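PDB 2RBK: haloacid dehalogenase-like hydrolase from Bacteroides thetaiotaomicron, which probably acts as a magnesium-dependent phosphatase of the haloacid dehalogenase superfamily. Local coordinates for residues G44-I49 and V147-P152. Sequence-based numbering, arbitrary orientation.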
ATOM      1  N   GLY A  44       0.468  -0.933  -0.114  1.00  9.30           N
ATOM      2  CA  GLY A  44       1.718  -1.596  -0.065  1.00 10.09           C
ATOM      3  C   GLY A  44       1.612  -3.083   0.064  1.00 10.07           C
ATOM      4  O   GLY A  44       2.550  -3.851  -0.216  1.00 12.49           O
ATOM      5  N   ARG A  45       0.480  -3.618   0.536  1.00  9.97           N
ATOM      6  CA  ARG A  45       0.349  -5.046   0.655  1.00 10.14           C
ATOM      7  C   ARG A  45       0.334  -5.708  -0.708  1.00  9.76           C
ATOM      8  O   ARG A  45      -0.309  -5.212  -1.639  1.00 10.34           O
ATOM      9  CB  ARG A  45      -0.958  -5.408   1.353  1.00 10.25           C
ATOM     10  CG  ARG A  45      -1.095  -5.045   2.783  1.00 10.58           C
ATOM     11  CD  ARG A  45      -2.415  -5.466   3.384  1.00 11.15           C
ATOM     12  NE  ARG A  45      -2.522  -5.113   4.800  1.00 11.25           N
ATOM     13  CZ  ARG A  45      -2.737  -5.965   5.794  1.00 11.16           C
ATOM     14  NH1 ARG A  45      -2.870  -7.280   5.592  1.00 13.79           N
ATOM     15  NH2 ARG A  45      -2.811  -5.454   7.017  1.00 12.44           N
ATOM     16  N   PRO A  46       0.976  -6.877  -0.846  1.00 10.17           N
ATOM     17  CA  PRO A  46       0.679  -7.772  -1.965  1.00 10.84           C
ATOM     18  C   PRO A  46      -0.700  -8.387  -1.808  1.00  9.92           C
ATOM     19  O   PRO A  46      -1.173  -8.584  -0.674  1.00 10.74           O
ATOM     20  CB  PRO A  46       1.764  -8.813  -1.933  1.00 13.30           C
ATOM     21  CG  PRO A  46       2.226  -8.789  -0.542  1.00 17.06           C
ATOM     22  CD  PRO A  46       2.038  -7.425   0.034  1.00 11.89           C
ATOM     23  N   LYS A  47      -1.317  -8.785  -2.908  1.00 10.99           N
ATOM     24  CA  LYS A  47      -2.616  -9.429  -2.863  1.00 11.69           C
ATOM     25  C   LYS A  47      -2.628 -10.603  -1.913  1.00 11.74           C
ATOM     26  O   LYS A  47      -3.656 -10.862  -1.232  1.00 12.71           O
ATOM     27  CB  LYS A  47      -3.002  -9.871  -4.285  1.00 14.59           C
ATOM     28  CG  LYS A  47      -4.384 -10.475  -4.443  1.00 20.05           C
ATOM     29  CD  LYS A  47      -4.586 -11.057  -5.809  1.00 26.86           C
ATOM     30  CE  LYS A  47      -5.941 -11.737  -6.035  1.00 35.08           C
ATOM     31  NZ  LYS A  47      -6.029 -12.110  -7.482  1.00 48.31           N
ATOM     32  N   ALA A  48      -1.533 -11.366  -1.848  1.00 11.37           N
ATOM     33  CA  ALA A  48      -1.430 -12.529  -1.029  1.00 13.14           C
ATOM     34  C   ALA A  48      -1.726 -12.255   0.464  1.00 12.72           C
ATOM     35  O   ALA A  48      -2.139 -13.208   1.132  1.00 15.19           O
ATOM     36  CB  ALA A  48      -0.032 -13.223  -1.081  1.00 14.90           C
ATOM     37  N   ILE A  49      -1.571 -11.025   0.933  1.00 11.66           N
ATOM     38  CA  ILE A  49      -1.842 -10.733   2.340  1.00 12.02           C
ATOM     39  C   ILE A  49      -2.972  -9.714   2.480  1.00 11.50           C
ATOM     40  O   ILE A  49      -3.160  -9.184   3.573  1.00 12.35           O
ATOM     41  CB  ILE A  49      -0.584 -10.306   3.110  1.00 13.23           C
ATOM     42  CG1 ILE A  49      -0.055  -8.939   2.729  1.00 13.86           C
ATOM     43  CG2 ILE A  49       0.469 -11.399   3.002  1.00 17.34           C
ATOM     44  CD1 ILE A  49       1.095  -8.452   3.561  1.00 17.31           C
ATOM     45  N   VAL A 147      11.697 -10.824  -8.005  1.00 10.56           N
ATOM     46  CA  VAL A 147      11.047 -10.188  -6.886  1.00 10.18           C
ATOM     47  C   VAL A 147      10.372  -8.883  -7.333  1.00  9.37           C
ATOM     48  O   VAL A 147      11.025  -8.017  -7.937  1.00 11.69           O
ATOM     49  CB  VAL A 147      12.050  -9.957  -5.758  1.00 10.72           C
ATOM     50  CG1 VAL A 147      11.424  -9.230  -4.587  1.00 11.55           C
ATOM     51  CG2 VAL A 147      12.641 -11.282  -5.294  1.00 12.72           C
ATOM     52  N   ILE A 148       9.112  -8.745  -6.997  1.00  9.16           N
ATOM     53  CA  ILE A 148       8.327  -7.538  -7.262  1.00  9.23           C
ATOM     54  C   ILE A 148       8.429  -6.549  -6.137  1.00  8.86           C
ATOM     55  O   ILE A 148       8.528  -5.310  -6.356  1.00 10.14           O
ATOM     56  CB  ILE A 148       6.867  -7.892  -7.529  1.00  9.85           C
ATOM     57  CG1 ILE A 148       6.784  -8.924  -8.674  1.00 11.26           C
ATOM     58  CG2 ILE A 148       6.055  -6.655  -7.804  1.00 11.17           C
ATOM     59  CD1 ILE A 148       5.411  -9.258  -9.133  1.00 14.11           C
ATOM     60  N   GLN A 149       8.480  -6.999  -4.882  1.00  8.74           N
ATOM     61  CA  GLN A 149       8.606  -6.136  -3.729  1.00  8.64           C
ATOM     62  C   GLN A 149       9.411  -6.870  -2.647  1.00  8.77           C
ATOM     63  O   GLN A 149       9.235  -8.056  -2.440  1.00  9.77           O
ATOM     64  CB  GLN A 149       7.237  -5.716  -3.157  1.00  9.29           C
ATOM     65  CG  GLN A 149       7.347  -4.773  -1.958  1.00  9.78           C
ATOM     66  CD  GLN A 149       5.989  -4.183  -1.634  1.00 10.17           C
ATOM     67  OE1 GLN A 149       5.645  -3.131  -2.229  1.00 11.56           O
ATOM     68  NE2 GLN A 149       5.192  -4.801  -0.786  1.00 11.82           N
ATOM     69  N   MET A 150      10.293  -6.117  -1.972  1.00  8.88           N
ATOM     70  CA  MET A 150      10.950  -6.604  -0.768  1.00  9.94           C
ATOM     71  C   MET A 150      10.553  -5.750   0.393  1.00  9.76           C
ATOM     72  O   MET A 150      10.433  -4.530   0.247  1.00 11.66           O
ATOM     73  CB  MET A 150      12.459  -6.528  -0.894  1.00 14.33           C
ATOM     74  CG  MET A 150      13.104  -7.180  -1.978  1.00 17.72           C
ATOM     75  SD  MET A 150      14.832  -6.891  -2.161  1.00 16.10           S
ATOM     76  CE  MET A 150      15.232  -5.275  -2.627  1.00 16.35           C
ATOM     77  N   THR A 151      10.404  -6.354   1.543  1.00  9.70           N
ATOM     78  CA  THR A 151      10.013  -5.645   2.775  1.00  9.96           C
ATOM     79  C   THR A 151      11.015  -5.954   3.876  1.00 10.47           C
ATOM     80  O   THR A 151      10.801  -6.923   4.649  1.00 11.35           O
ATOM     81  CB  THR A 151       8.569  -5.988   3.105  1.00 11.74           C
ATOM     82  OG1 THR A 151       7.754  -5.585   1.986  1.00 12.83           O
ATOM     83  CG2 THR A 151       8.143  -5.239   4.343  1.00 14.37           C
ATOM     84  N   PRO A 152      12.103  -5.214   3.918  1.00 10.95           N
ATOM     85  CA  PRO A 152      13.080  -5.374   4.997  1.00 11.65           C
ATOM     86  C   PRO A 152      12.628  -4.702   6.278  1.00 12.27           C
ATOM     87  O   PRO A 152      12.057  -3.619   6.289  1.00 13.60           O
ATOM     88  CB  PRO A 152      14.346  -4.647   4.432  1.00 12.25           C
ATOM     89  CG  PRO A 152      13.742  -3.595   3.559  1.00 11.76           C
ATOM     90  CD  PRO A 152      12.577  -4.248   2.889  1.00 11.30           C
TER
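Gln149 and Gly44 meet through one hydrogen bond, and the Gln149 side chain can be followed to it atom by atom. CB leaves strand 149-152 toward loop 44-49; CG then stands anti to the backbone N (chi1 -179°), and chi2 keeps the chain extended, which carries the amide across to the loop, the CA atoms of Gln149 and Pro46 being 8.3 Å apart. At CD the chain forks. OE1 accepts a hydrogen bond from Asn69 ND2, while NE2 donates to Gly44 O at 2.9 Å. The N-H...O angle of 177° makes this bond almost straight, and the carbonyl oxygen lies in the amide plane. Pro46 CD flanks the donor, 4.2 Å from Gln149 NE2. Gly44 belongs to the loop following strand 38-42 of the Rossmann-like HAD core, whereas Gln149 sits on strand 149-152 of the cap, antiparallel to strand 104-107, at a classic beta bulge in which Ile148 and Gln149 both face Val107. The bond therefore joins the cap to the loop that lines the ligand pocket. With an alanine here both amide bonds are gone, and Gly44 O is likely to lose its straight donor and Asn69 ND2 its acceptor. Gly44 N also donates to an oxygen of the bound vanadate.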